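Local coordinates for putative Zn-dependent exopeptidase (Bacteroides vulgatus ATCC 8482, PDB 3GUX), which probably acts as a zinc-dependent aminopeptidase of peptidase family M28, removing residues from the N-terminal end of peptides, at residues Y30-V35 and G53-G58; G58-F63 and I155-S160; F212-Y217 and K228-A233; R223-K228 and R262-D267. All coordinates share one frame; numbering follows the deposited sequence.

In the fold
The four contacts form two pairs on opposite sides of the chain's centre. Contacts 1 and 2 share helix 47-62: contact 1 joins it to helix 26-37 at the surface, while contact 2 presses it onto strand 152-158 in the buried interior. Contacts 3 and 4 share helix 223-236 and are partly buried, with centres about 8 Å apart; contact 3 sets it against the short strand 212-214, contact 4 against strand 265-269, an outermost strand of the sheet that also holds strand 152-158. Chemistry follows place. Contact 2 is purely aliphatic and aromatic, contact 1 a methyl on a tyrosine face, contact 4 valine packing beside a carboxylate. A hydrogen bond crosses in contact 3 alone.

Contact 1 of 4, residues Y30-V35 and G53-G58; sequences YQYIQV and GEYLAG
V35 and Y55 carry the tight part of this contact between helices 26-37 and 47-62. V35 lays its CG1 methyl over one face of the Y55 ring, 3.6 Å from the centroid and 20° off the ring normal, a CH-pi contact displaced toward the phenol end, where CG1 lies 3.4 Å from Y55 CZ. Y55 spans the gap because its CG stands anti to the backbone N (chi1 167°), which sends the ring out from helix 47-62 at roughly a right angle to the V35 side chain. The hydroxyl then ends beside Y32: Y55 OH is 3.5 Å from Y32 CD1, an oblique meeting with a ring that goes on to pack against L138 and R142 of helix 131-146. The backbones themselves stay distant, the CA atoms of V35 and Y55 8.9 Å apart, so the ring does the bridging. The solvent side is looser: all three touching residues remain partly exposed. L56, the next residue along, turns to the core and packs on V134, L138, I87 and W105. With no hydrogen bond or ion pair across it, the contact rests on dispersion and the fit of a methyl to an aromatic face.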
loop_
_atom_site.group_PDB
_atom_site.type_symbol
_atom_site.label_atom_id
_atom_site.label_comp_id
_atom_site.label_asym_id
_atom_site.label_seq_id
_atom_site.Cartn_x
_atom_site.Cartn_y
_atom_site.Cartn_z
ATOM N N TYR A 30 -2.480 14.368 -1.127
ATOM C CA TYR A 30 -1.426 15.268 -0.642
ATOM C C TYR A 30 -1.676 15.696 0.806
ATOM O O TYR A 30 -0.764 15.655 1.632
ATOM C CB TYR A 30 -1.325 16.505 -1.561
ATOM C CG TYR A 30 -0.148 17.418 -1.263
ATOM C CD1 TYR A 30 -0.210 18.358 -0.257
ATOM C CD2 TYR A 30 1.038 17.300 -1.982
ATOM C CE1 TYR A 30 0.869 19.162 0.007
ATOM C CE2 TYR A 30 2.104 18.119 -1.742
ATOM C CZ TYR A 30 2.025 19.034 -0.749
ATOM O OH TYR A 30 3.107 19.841 -0.479
ATOM N N GLN A 31 -2.911 16.083 1.119
ATOM C CA GLN A 31 -3.245 16.465 2.482
ATOM C C GLN A 31 -3.129 15.329 3.512
ATOM O O GLN A 31 -2.703 15.571 4.660
ATOM C CB GLN A 31 -4.649 17.089 2.528
ATOM C CG GLN A 31 -4.760 18.410 1.754
ATOM C CD GLN A 31 -3.701 19.445 2.134
ATOM O OE1 GLN A 31 -3.248 20.191 1.272
ATOM N NE2 GLN A 31 -3.295 19.484 3.413
ATOM N N TYR A 32 -3.485 14.108 3.103
ATOM C CA TYR A 32 -3.319 12.940 3.984
ATOM C C TYR A 32 -1.829 12.701 4.236
ATOM O O TYR A 32 -1.453 12.291 5.303
ATOM C CB TYR A 32 -3.988 11.667 3.432
ATOM C CG TYR A 32 -5.467 11.800 3.153
ATOM C CD1 TYR A 32 -6.328 12.484 4.024
ATOM C CD2 TYR A 32 -6.024 11.205 2.037
ATOM C CE1 TYR A 32 -7.692 12.591 3.745
ATOM C CE2 TYR A 32 -7.371 11.300 1.769
ATOM C CZ TYR A 32 -8.189 11.993 2.623
ATOM O OH TYR A 32 -9.509 12.085 2.327
ATOM N N ILE A 33 -0.989 12.980 3.246
ATOM C CA ILE A 33 0.440 12.880 3.437
ATOM C C ILE A 33 0.913 13.948 4.427
ATOM O O ILE A 33 1.663 13.634 5.370
ATOM C CB ILE A 33 1.215 12.962 2.122
ATOM C CG1 ILE A 33 0.836 11.753 1.256
ATOM C CG2 ILE A 33 2.744 13.056 2.431
ATOM C CD1 ILE A 33 1.245 11.779 -0.195
ATOM N N GLN A 34 0.449 15.181 4.236
ATOM C CA GLN A 34 0.843 16.284 5.097
ATOM C C GLN A 34 0.408 16.054 6.568
ATOM O O GLN A 34 1.159 16.352 7.484
ATOM C CB GLN A 34 0.291 17.590 4.530
ATOM C CG GLN A 34 0.651 18.823 5.362
ATOM C CD GLN A 34 2.126 19.103 5.341
ATOM O OE1 GLN A 34 2.668 19.474 4.304
ATOM N NE2 GLN A 34 2.796 18.902 6.480
ATOM N N VAL A 35 -0.791 15.509 6.786
ATOM C CA VAL A 35 -1.264 15.238 8.162
ATOM C C VAL A 35 -0.396 14.187 8.859
ATOM O O VAL A 35 -0.172 14.266 10.058
ATOM C CB VAL A 35 -2.755 14.789 8.181
ATOM C CG1 VAL A 35 -3.144 14.295 9.556
ATOM C CG2 VAL A 35 -3.672 15.938 7.705
ATOM N N GLY A 53 -0.963 6.388 14.204
ATOM C CA GLY A 53 -1.742 5.119 14.091
ATOM C C GLY A 53 -3.231 5.294 14.376
ATOM O O GLY A 53 -4.106 4.745 13.662
ATOM N N GLU A 54 -3.528 6.088 15.397
ATOM C CA GLU A 54 -4.910 6.394 15.742
ATOM C C GLU A 54 -5.565 7.159 14.585
ATOM O O GLU A 54 -6.696 6.850 14.202
ATOM C CB GLU A 54 -4.987 7.191 17.049
ATOM C CG GLU A 54 -4.498 6.415 18.272
ATOM C CD GLU A 54 -4.331 7.284 19.513
ATOM O OE1 GLU A 54 -4.920 8.388 19.546
ATOM O OE2 GLU A 54 -3.638 6.855 20.473
ATOM N N TYR A 55 -4.854 8.148 14.033
ATOM C CA TYR A 55 -5.353 8.927 12.889
ATOM C C TYR A 55 -5.710 8.025 11.704
ATOM O O TYR A 55 -6.794 8.150 11.145
ATOM C CB TYR A 55 -4.335 10.006 12.448
ATOM C CG TYR A 55 -4.645 10.633 11.083
ATOM C CD1 TYR A 55 -5.649 11.583 10.935
ATOM C CD2 TYR A 55 -3.906 10.276 9.943
ATOM C CE1 TYR A 55 -5.918 12.160 9.671
ATOM C CE2 TYR A 55 -4.150 10.834 8.721
ATOM C CZ TYR A 55 -5.167 11.764 8.583
ATOM O OH TYR A 55 -5.399 12.300 7.350
ATOM N N LEU A 56 -4.815 7.103 11.354
ATOM C CA LEU A 56 -5.027 6.197 10.218
ATOM C C LEU A 56 -6.182 5.219 10.444
ATOM O O LEU A 56 -7.005 5.002 9.547
ATOM C CB LEU A 56 -3.738 5.427 9.886
ATOM C CG LEU A 56 -2.570 6.261 9.393
ATOM C CD1 LEU A 56 -1.366 5.382 9.184
ATOM C CD2 LEU A 56 -3.010 6.968 8.076
ATOM N N ALA A 57 -6.236 4.620 11.627
ATOM C CA ALA A 57 -7.355 3.743 11.961
ATOM C C ALA A 57 -8.657 4.522 11.836
ATOM O O ALA A 57 -9.619 4.042 11.221
ATOM C CB ALA A 57 -7.218 3.216 13.359
ATOM N N GLY A 58 -8.672 5.728 12.401
ATOM C CA GLY A 58 -9.856 6.585 12.367
ATOM C C GLY A 58 -10.330 6.916 10.977
ATOM O O GLY A 58 -11.543 6.888 10.671
#

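Contact 2 of 4, residues G58-F63 and I155-S160; sequences GQLEKF and IVFFDS
Helix 47-62 lies against the central mixed sheet, and L60 near its C-terminal end is the residue that reaches strand 152-158, touching I155 and F157. The two methyls divide the work. CD1 sits 3.6 Å from F157 CE2, meeting the ring obliquely, while CD2 lies 3.9 Å from I155 CG2 and 4.1 Å from F157 CZ. The branch point joins in as well, with L60 CG 3.9 Å from F157 CE2. L60 has its CG anti to the carbonyl carbon (chi1 -69°), and the fork opens directly onto the strand, while the F157 ring advances from the opposite direction. This is the helix-on-sheet layering of an alpha/beta fold of the phosphorylase/hydrolase-like type: I155 and F157 face the helix, whereas V156 between them points away from it. Helix 131-146 closes the same layer, placing A141 on I155 and V134 on F157, and L60 also packs on I87 of the neighbouring strand 81-91. Cutting L60 back to an alanine is likely to open a gap beside the F157 ring and leave I155 CG2 without its methyl partner. Beyond the strand, D159 is held by polar bonds instead: its OD1 is hydrogen-bonded to H49 NE2 and, weakly, takes S160 N, and its OD2 accepts from R85 N.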
loop_
_atom_site.group_PDB
_atom_site.type_symbol
_atom_site.label_atom_id
_atom_site.label_comp_id
_atom_site.label_asym_id
_atom_site.label_seq_id
_atom_site.Cartn_x
_atom_site.Cartn_y
_atom_site.Cartn_z
ATOM N N GLY A 58 -8.672 5.728 12.401
ATOM C CA GLY A 58 -9.856 6.585 12.367
ATOM C C GLY A 58 -10.330 6.916 10.977
ATOM O O GLY A 58 -11.543 6.888 10.671
ATOM N N GLN A 59 -9.385 7.243 10.118
ATOM C CA GLN A 59 -9.725 7.567 8.742
ATOM C C GLN A 59 -10.284 6.370 7.999
ATOM O O GLN A 59 -11.253 6.534 7.258
ATOM C CB GLN A 59 -8.510 8.137 8.007
ATOM C CG GLN A 59 -8.160 9.547 8.474
ATOM C CD GLN A 59 -9.262 10.540 8.158
ATOM O OE1 GLN A 59 -9.909 10.445 7.123
ATOM N NE2 GLN A 59 -9.491 11.483 9.064
ATOM N N LEU A 60 -9.689 5.183 8.160
ATOM C CA LEU A 60 -10.244 3.995 7.488
ATOM C C LEU A 60 -11.691 3.697 7.996
ATOM O O LEU A 60 -12.551 3.270 7.194
ATOM C CB LEU A 60 -9.334 2.768 7.582
ATOM C CG LEU A 60 -8.000 2.751 6.813
ATOM C CD1 LEU A 60 -7.245 1.490 7.192
ATOM C CD2 LEU A 60 -8.149 2.831 5.309
ATOM N N GLU A 61 -11.954 3.953 9.289
ATOM C CA GLU A 61 -13.300 3.816 9.858
ATOM C C GLU A 61 -14.236 4.882 9.251
ATOM O O GLU A 61 -15.345 4.559 8.776
ATOM C CB GLU A 61 -13.295 3.937 11.389
ATOM N N LYS A 62 -13.787 6.144 9.269
ATOM C CA LYS A 62 -14.547 7.258 8.683
ATOM C C LYS A 62 -14.911 6.962 7.222
ATOM O O LYS A 62 -16.020 7.301 6.785
ATOM C CB LYS A 62 -13.770 8.590 8.783
ATOM C CG LYS A 62 -14.468 9.816 8.127
ATOM C CD LYS A 62 -13.649 11.098 8.236
ATOM N N PHE A 63 -13.999 6.321 6.479
ATOM C CA PHE A 63 -14.240 5.994 5.073
ATOM C C PHE A 63 -14.930 4.634 4.799
ATOM O O PHE A 63 -14.845 4.111 3.679
ATOM C CB PHE A 63 -12.940 6.115 4.229
ATOM C CG PHE A 63 -12.293 7.487 4.243
ATOM C CD1 PHE A 63 -13.032 8.659 4.367
ATOM C CD2 PHE A 63 -10.927 7.599 4.031
ATOM C CE1 PHE A 63 -12.402 9.887 4.349
ATOM C CE2 PHE A 63 -10.306 8.834 4.000
ATOM C CZ PHE A 63 -11.034 9.965 4.165
ATOM N N ILE A 155 -7.249 -2.630 2.332
ATOM C CA ILE A 155 -6.209 -1.631 2.510
ATOM C C ILE A 155 -5.475 -2.055 3.808
ATOM O O ILE A 155 -6.092 -2.115 4.866
ATOM C CB ILE A 155 -6.799 -0.213 2.572
ATOM C CG1 ILE A 155 -7.372 0.158 1.200
ATOM C CG2 ILE A 155 -5.752 0.793 2.990
ATOM C CD1 ILE A 155 -7.912 1.582 1.086
ATOM N N VAL A 156 -4.191 -2.400 3.715
ATOM C CA VAL A 156 -3.418 -2.787 4.885
ATOM C C VAL A 156 -2.189 -1.895 5.065
ATOM O O VAL A 156 -1.384 -1.752 4.136
ATOM C CB VAL A 156 -2.944 -4.231 4.774
ATOM C CG1 VAL A 156 -2.127 -4.630 6.011
ATOM C CG2 VAL A 156 -4.128 -5.139 4.601
ATOM N N PHE A 157 -2.091 -1.241 6.222
ATOM C CA PHE A 157 -0.924 -0.452 6.548
ATOM C C PHE A 157 -0.056 -1.281 7.493
ATOM O O PHE A 157 -0.446 -1.569 8.637
ATOM C CB PHE A 157 -1.273 0.892 7.176
ATOM C CG PHE A 157 -2.279 1.714 6.395
ATOM C CD1 PHE A 157 -2.177 1.875 5.014
ATOM C CD2 PHE A 157 -3.269 2.425 7.066
ATOM C CE1 PHE A 157 -3.088 2.676 4.311
ATOM C CE2 PHE A 157 -4.201 3.213 6.363
ATOM C CZ PHE A 157 -4.105 3.340 4.987
ATOM N N PHE A 158 1.120 -1.658 6.999
ATOM C CA PHE A 158 2.093 -2.420 7.747
ATOM C C PHE A 158 2.937 -1.529 8.632
ATOM O O PHE A 158 3.365 -0.475 8.198
ATOM C CB PHE A 158 3.065 -3.153 6.816
ATOM C CG PHE A 158 2.418 -4.177 5.948
ATOM C CD1 PHE A 158 1.682 -5.204 6.510
ATOM C CD2 PHE A 158 2.595 -4.147 4.580
ATOM C CE1 PHE A 158 1.112 -6.172 5.733
ATOM C CE2 PHE A 158 2.010 -5.104 3.786
ATOM C CZ PHE A 158 1.263 -6.115 4.356
ATOM N N ASP A 159 3.177 -1.972 9.861
ATOM C CA ASP A 159 4.042 -1.268 10.778
ATOM C C ASP A 159 5.424 -1.925 10.795
ATOM O O ASP A 159 5.646 -2.935 10.136
ATOM C CB ASP A 159 3.400 -1.324 12.172
ATOM C CG ASP A 159 3.903 -0.266 13.126
ATOM O OD1 ASP A 159 4.754 0.592 12.768
ATOM O OD2 ASP A 159 3.410 -0.292 14.275
ATOM N N SER A 160 6.375 -1.292 11.475
ATOM C CA SER A 160 7.695 -1.877 11.768
ATOM C C SER A 160 8.476 -2.373 10.564
ATOM O O SER A 160 9.107 -3.422 10.550
ATOM C CB SER A 160 7.491 -2.991 12.804
ATOM O OG SER A 160 6.801 -2.432 13.919
#

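Contact 3 of 4, residues F212-Y217 and K228-A233; sequences FYYEGY and KIWKKA
W230 of helix 223-236 packs its indole on the preceding, weakly bonded strand 212-214, consistent with a beta-alpha-beta crossover to the parallel strand 242-244; the N-to-C directions of strand and helix segment differ by 138°. The indole NE1 donates to F212 O at 2.9 Å, a bent bond (132° at the hydrogen) arriving from above the carbonyl plane. Beside it, W230 CZ2 lies 3.9 Å from F212 CB and 3.3 Å from Y213 O. Y214 covers one face of the indole: its CE1 is 3.5 Å from W230 CG, and the two side chains slide past each other with ring planes inclined at 45°. The next shell fixes the tryptophan further, through F242, whose ring meets it edge-to-face, and V243 O, a second, weak acceptor for NE1. F242 also touches the F212 ring, tying strand and helix to the same aromatic cluster. Past the strand, E215 caps the turn leading into the next helix: its OE2 accepts from Y217 N at 2.9 Å, met from above the carboxylate plane.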
loop_
_atom_site.group_PDB
_atom_site.type_symbol
_atom_site.label_atom_id
_atom_site.label_comp_id
_atom_site.label_asym_id
_atom_site.label_seq_id
_atom_site.Cartn_x
_atom_site.Cartn_y
_atom_site.Cartn_z
ATOM N N PHE A 212 8.668 4.414 -11.773
ATOM C CA PHE A 212 8.373 3.100 -11.241
ATOM C C PHE A 212 8.737 2.081 -12.310
ATOM O O PHE A 212 8.108 1.991 -13.354
ATOM C CB PHE A 212 6.909 3.018 -10.821
ATOM C CG PHE A 212 6.474 4.213 -10.021
ATOM C CD1 PHE A 212 7.007 4.432 -8.763
ATOM C CD2 PHE A 212 5.573 5.137 -10.554
ATOM C CE1 PHE A 212 6.654 5.563 -8.024
ATOM C CE2 PHE A 212 5.216 6.271 -9.840
ATOM C CZ PHE A 212 5.746 6.481 -8.573
ATOM N N TYR A 213 9.828 1.377 -12.060
ATOM C CA TYR A 213 10.326 0.367 -12.965
ATOM C C TYR A 213 9.741 -0.985 -12.578
ATOM O O TYR A 213 9.164 -1.118 -11.479
ATOM C CB TYR A 213 11.866 0.336 -12.908
ATOM C CG TYR A 213 12.532 1.369 -13.781
ATOM C CD1 TYR A 213 12.439 2.709 -13.483
ATOM C CD2 TYR A 213 13.259 0.994 -14.915
ATOM C CE1 TYR A 213 13.031 3.654 -14.278
ATOM C CE2 TYR A 213 13.866 1.946 -15.715
ATOM C CZ TYR A 213 13.736 3.279 -15.379
ATOM O OH TYR A 213 14.304 4.266 -16.139
ATOM N N TYR A 214 9.879 -1.982 -13.468
ATOM C CA TYR A 214 9.498 -3.340 -13.099
ATOM C C TYR A 214 10.471 -3.729 -12.005
ATOM O O TYR A 214 11.675 -3.845 -12.255
ATOM C CB TYR A 214 9.592 -4.346 -14.239
ATOM C CG TYR A 214 8.616 -4.189 -15.382
ATOM C CD1 TYR A 214 7.292 -3.808 -15.172
ATOM C CD2 TYR A 214 8.997 -4.541 -16.661
ATOM C CE1 TYR A 214 6.412 -3.694 -16.229
ATOM C CE2 TYR A 214 8.124 -4.457 -17.707
ATOM C CZ TYR A 214 6.836 -4.032 -17.494
ATOM O OH TYR A 214 5.980 -3.959 -18.557
ATOM N N GLU A 215 9.957 -3.855 -10.781
ATOM C CA GLU A 215 10.777 -4.227 -9.635
ATOM C C GLU A 215 11.096 -5.709 -9.728
ATOM O O GLU A 215 10.214 -6.527 -10.086
ATOM C CB GLU A 215 10.061 -3.849 -8.337
ATOM C CG GLU A 215 10.873 -4.097 -7.065
ATOM C CD GLU A 215 10.807 -5.546 -6.601
ATOM O OE1 GLU A 215 9.731 -6.171 -6.714
ATOM O OE2 GLU A 215 11.823 -6.064 -6.113
ATOM N N GLY A 216 12.355 -6.046 -9.418
ATOM C CA GLY A 216 12.872 -7.408 -9.594
ATOM C C GLY A 216 12.064 -8.563 -9.031
ATOM O O GLY A 216 11.773 -9.517 -9.757
ATOM N N TYR A 217 11.742 -8.515 -7.737
ATOM C CA TYR A 217 10.971 -9.595 -7.106
ATOM C C TYR A 217 9.563 -9.681 -7.717
ATOM O O TYR A 217 9.110 -10.785 -8.104
ATOM C CB TYR A 217 10.939 -9.458 -5.583
ATOM C CG TYR A 217 10.344 -10.655 -4.893
ATOM C CD1 TYR A 217 11.139 -11.731 -4.505
ATOM C CD2 TYR A 217 8.981 -10.716 -4.630
ATOM C CE1 TYR A 217 10.569 -12.864 -3.888
ATOM C CE2 TYR A 217 8.405 -11.810 -4.018
ATOM C CZ TYR A 217 9.199 -12.869 -3.628
ATOM O OH TYR A 217 8.578 -13.935 -3.029
ATOM N N LYS A 228 0.137 -5.714 -16.210
ATOM C CA LYS A 228 -1.237 -5.215 -16.303
ATOM C C LYS A 228 -1.336 -3.786 -15.805
ATOM O O LYS A 228 -1.967 -2.930 -16.424
ATOM C CB LYS A 228 -2.149 -6.108 -15.461
ATOM C CG LYS A 228 -3.635 -5.815 -15.558
ATOM C CD LYS A 228 -4.421 -6.430 -14.403
ATOM C CE LYS A 228 -4.298 -7.936 -14.337
ATOM N NZ LYS A 228 -5.181 -8.494 -13.282
ATOM N N ILE A 229 -0.740 -3.554 -14.642
ATOM C CA ILE A 229 -0.713 -2.266 -13.998
ATOM C C ILE A 229 0.061 -1.244 -14.857
ATOM O O ILE A 229 -0.405 -0.123 -15.078
ATOM C CB ILE A 229 -0.106 -2.399 -12.556
ATOM C CG1 ILE A 229 -1.053 -3.215 -11.652
ATOM C CG2 ILE A 229 0.179 -1.033 -11.964
ATOM C CD1 ILE A 229 -0.404 -3.782 -10.307
ATOM N N TRP A 230 1.218 -1.648 -15.377
ATOM C CA TRP A 230 2.021 -0.750 -16.213
ATOM C C TRP A 230 1.305 -0.464 -17.532
ATOM O O TRP A 230 1.395 0.647 -18.040
ATOM C CB TRP A 230 3.423 -1.303 -16.460
ATOM C CG TRP A 230 4.482 -0.871 -15.474
ATOM C CD1 TRP A 230 5.659 -0.235 -15.773
ATOM C CD2 TRP A 230 4.485 -1.046 -14.042
ATOM N NE1 TRP A 230 6.392 -0.027 -14.639
ATOM C CE2 TRP A 230 5.693 -0.506 -13.563
ATOM C CE3 TRP A 230 3.579 -1.593 -13.124
ATOM C CZ2 TRP A 230 6.013 -0.477 -12.202
ATOM C CZ3 TRP A 230 3.908 -1.585 -11.782
ATOM C CH2 TRP A 230 5.115 -1.037 -11.338
ATOM N N LYS A 231 0.580 -1.462 -18.048
ATOM C CA LYS A 231 -0.264 -1.330 -19.234
ATOM C C LYS A 231 -1.297 -0.247 -19.042
ATOM O O LYS A 231 -1.449 0.628 -19.884
ATOM C CB LYS A 231 -0.994 -2.662 -19.564
ATOM C CG LYS A 231 -1.830 -2.679 -20.832
ATOM C CD LYS A 231 -2.537 -4.059 -21.046
ATOM C CE LYS A 231 -3.558 -3.969 -22.209
ATOM N NZ LYS A 231 -4.469 -5.130 -22.229
ATOM N N LYS A 232 -1.997 -0.294 -17.914
ATOM C CA LYS A 232 -3.054 0.679 -17.644
ATOM C C LYS A 232 -2.508 2.085 -17.514
ATOM O O LYS A 232 -3.103 3.033 -18.017
ATOM C CB LYS A 232 -3.840 0.298 -16.389
ATOM C CG LYS A 232 -5.031 1.247 -16.072
ATOM C CD LYS A 232 -6.116 1.258 -17.111
ATOM C CE LYS A 232 -6.927 -0.017 -17.154
ATOM N NZ LYS A 232 -8.033 0.181 -18.148
ATOM N N ALA A 233 -1.370 2.214 -16.867
ATOM C CA ALA A 233 -0.734 3.497 -16.668
ATOM C C ALA A 233 -0.465 4.167 -18.024
ATOM O O ALA A 233 -0.764 5.354 -18.222
ATOM C CB ALA A 233 0.534 3.318 -15.884
#

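Contact 4 of 4, residues R223-K228 and R262-D267; sequences RSEMKK and RIPCVD
Helix 223-236 comes close to the start of strand 265-269, bringing the CA atoms of M226 and V266 to 5.9 Å. V266 uses both branches on the helix. CG2 rests against the helix backbone, 3.6 Å from M226 N, and also meets E225 CB at 3.8 Å. CG1, anti to the backbone N (chi1 -178°), lies 3.9 Å from CG of M226, a selenomethionine whose chain crosses the valine at about a right angle before leading off toward S218 and A219. E225 touches P264 through its carboxylate: the chain bends at chi2 (81°), setting OE2 3.6 Å from P264 CG. Y198 on the adjacent strand packs on E225 as well. A glycine at E225 would probably strip one side of the P264 ring of its cover and leave V266 CG2 with less to pack on. On the other side of the strand, C265 and D267 point away from this helix and touch H254 of helix 253-260. Strand 265-269, outermost in the sheet, thus lies between two helices, the alpha/beta/alpha layering characteristic of M28 peptidases and their zinc exopeptidase relatives.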
loop_
_atom_site.group_PDB
_atom_site.type_symbol
_atom_site.label_atom_id
_atom_site.label_comp_id
_atom_site.label_asym_id
_atom_site.label_seq_id
_atom_site.Cartn_x
_atom_site.Cartn_y
_atom_site.Cartn_z
ATOM N N ARG A 223 4.567 -11.144 -12.671
ATOM C CA ARG A 223 4.713 -10.431 -13.959
ATOM C C ARG A 223 3.395 -10.019 -14.546
ATOM O O ARG A 223 3.209 -8.881 -14.885
ATOM C CB ARG A 223 5.389 -11.247 -15.049
ATOM C CG ARG A 223 6.808 -11.492 -14.825
ATOM C CD ARG A 223 7.573 -12.012 -16.056
ATOM N NE ARG A 223 7.733 -10.964 -17.073
ATOM C CZ ARG A 223 8.601 -9.946 -17.007
ATOM N NH1 ARG A 223 9.409 -9.783 -15.960
ATOM N NH2 ARG A 223 8.651 -9.055 -17.990
ATOM N N SER A 224 2.512 -10.993 -14.687
ATOM C CA SER A 224 1.181 -10.812 -15.242
ATOM C C SER A 224 0.491 -9.600 -14.625
ATOM O O SER A 224 0.098 -8.655 -15.312
ATOM C CB SER A 224 0.380 -12.107 -15.007
ATOM O OG SER A 224 -0.985 -11.885 -15.260
ATOM N N GLU A 225 0.476 -9.580 -13.308
ATOM C CA GLU A 225 -0.159 -8.493 -12.557
ATOM C C GLU A 225 0.597 -7.184 -12.730
ATOM O O GLU A 225 0.005 -6.146 -12.982
ATOM C CB GLU A 225 -0.280 -8.869 -11.089
ATOM C CG GLU A 225 -1.046 -10.161 -10.817
ATOM C CD GLU A 225 -0.228 -11.454 -10.993
ATOM O OE1 GLU A 225 0.971 -11.373 -11.364
ATOM O OE2 GLU A 225 -0.800 -12.546 -10.766
HETATM N N MSE A 226 1.913 -7.231 -12.653
HETATM C CA MSE A 226 2.712 -6.020 -12.832
HETATM C C MSE A 226 2.538 -5.424 -14.241
HETATM O O MSE A 226 2.260 -4.218 -14.408
HETATM C CB MSE A 226 4.157 -6.381 -12.576
HETATM C CG MSE A 226 5.148 -5.274 -12.597
HETATM SE SE MSE A 226 6.890 -6.080 -12.597
HETATM C CE MSE A 226 6.826 -7.063 -14.310
ATOM N N LYS A 227 2.663 -6.278 -15.270
ATOM C CA LYS A 227 2.529 -5.836 -16.654
ATOM C C LYS A 227 1.159 -5.198 -16.904
ATOM O O LYS A 227 1.046 -4.264 -17.713
ATOM C CB LYS A 227 2.794 -7.014 -17.625
ATOM N N LYS A 228 0.137 -5.714 -16.210
ATOM C CA LYS A 228 -1.237 -5.215 -16.303
ATOM C C LYS A 228 -1.336 -3.786 -15.805
ATOM O O LYS A 228 -1.967 -2.930 -16.424
ATOM C CB LYS A 228 -2.149 -6.108 -15.461
ATOM C CG LYS A 228 -3.635 -5.815 -15.558
ATOM C CD LYS A 228 -4.421 -6.430 -14.403
ATOM C CE LYS A 228 -4.298 -7.936 -14.337
ATOM N NZ LYS A 228 -5.181 -8.494 -13.282
ATOM N N ARG A 262 1.018 -16.131 0.565
ATOM C CA ARG A 262 0.978 -16.478 -0.893
ATOM C C ARG A 262 0.128 -15.885 -1.955
ATOM O O ARG A 262 -0.585 -16.585 -2.717
ATOM C CB ARG A 262 1.463 -17.892 -1.303
ATOM C CG ARG A 262 0.824 -19.076 -0.700
ATOM C CD ARG A 262 1.325 -19.255 0.704
ATOM N N ILE A 263 0.261 -14.579 -2.025
ATOM C CA ILE A 263 -0.466 -13.717 -2.910
ATOM C C ILE A 263 0.598 -13.067 -3.770
ATOM O O ILE A 263 1.472 -12.389 -3.209
ATOM C CB ILE A 263 -1.161 -12.653 -2.050
ATOM C CG1 ILE A 263 -2.169 -13.331 -1.109
ATOM C CG2 ILE A 263 -1.809 -11.553 -2.928
ATOM C CD1 ILE A 263 -2.809 -12.420 -0.123
ATOM N N PRO A 264 0.568 -13.264 -5.112
ATOM C CA PRO A 264 1.558 -12.478 -5.854
ATOM C C PRO A 264 1.341 -10.985 -5.540
ATOM O O PRO A 264 0.206 -10.524 -5.466
ATOM C CB PRO A 264 1.229 -12.757 -7.304
ATOM C CG PRO A 264 -0.206 -13.192 -7.278
ATOM C CD PRO A 264 -0.307 -14.007 -6.036
ATOM N N CYS A 265 2.417 -10.258 -5.334
ATOM C CA CYS A 265 2.289 -8.902 -4.900
ATOM C C CYS A 265 3.279 -8.019 -5.616
ATOM O O CYS A 265 4.484 -8.285 -5.591
ATOM C CB CYS A 265 2.523 -8.851 -3.404
ATOM S SG CYS A 265 2.095 -7.300 -2.706
ATOM N N VAL A 266 2.757 -6.946 -6.213
ATOM C CA VAL A 266 3.536 -6.022 -7.023
ATOM C C VAL A 266 3.966 -4.818 -6.213
ATOM O O VAL A 266 3.130 -4.139 -5.629
ATOM C CB VAL A 266 2.704 -5.535 -8.279
ATOM C CG1 VAL A 266 3.507 -4.618 -9.139
ATOM C CG2 VAL A 266 2.222 -6.724 -9.134
ATOM N N ASP A 267 5.262 -4.530 -6.202
ATOM C CA ASP A 267 5.767 -3.332 -5.558
ATOM C C ASP A 267 5.868 -2.171 -6.577
ATOM O O ASP A 267 6.576 -2.298 -7.592
ATOM C CB ASP A 267 7.131 -3.632 -4.920
ATOM C CG ASP A 267 7.579 -2.573 -3.923
ATOM O OD1 ASP A 267 6.814 -1.606 -3.616
ATOM O OD2 ASP A 267 8.718 -2.711 -3.428
#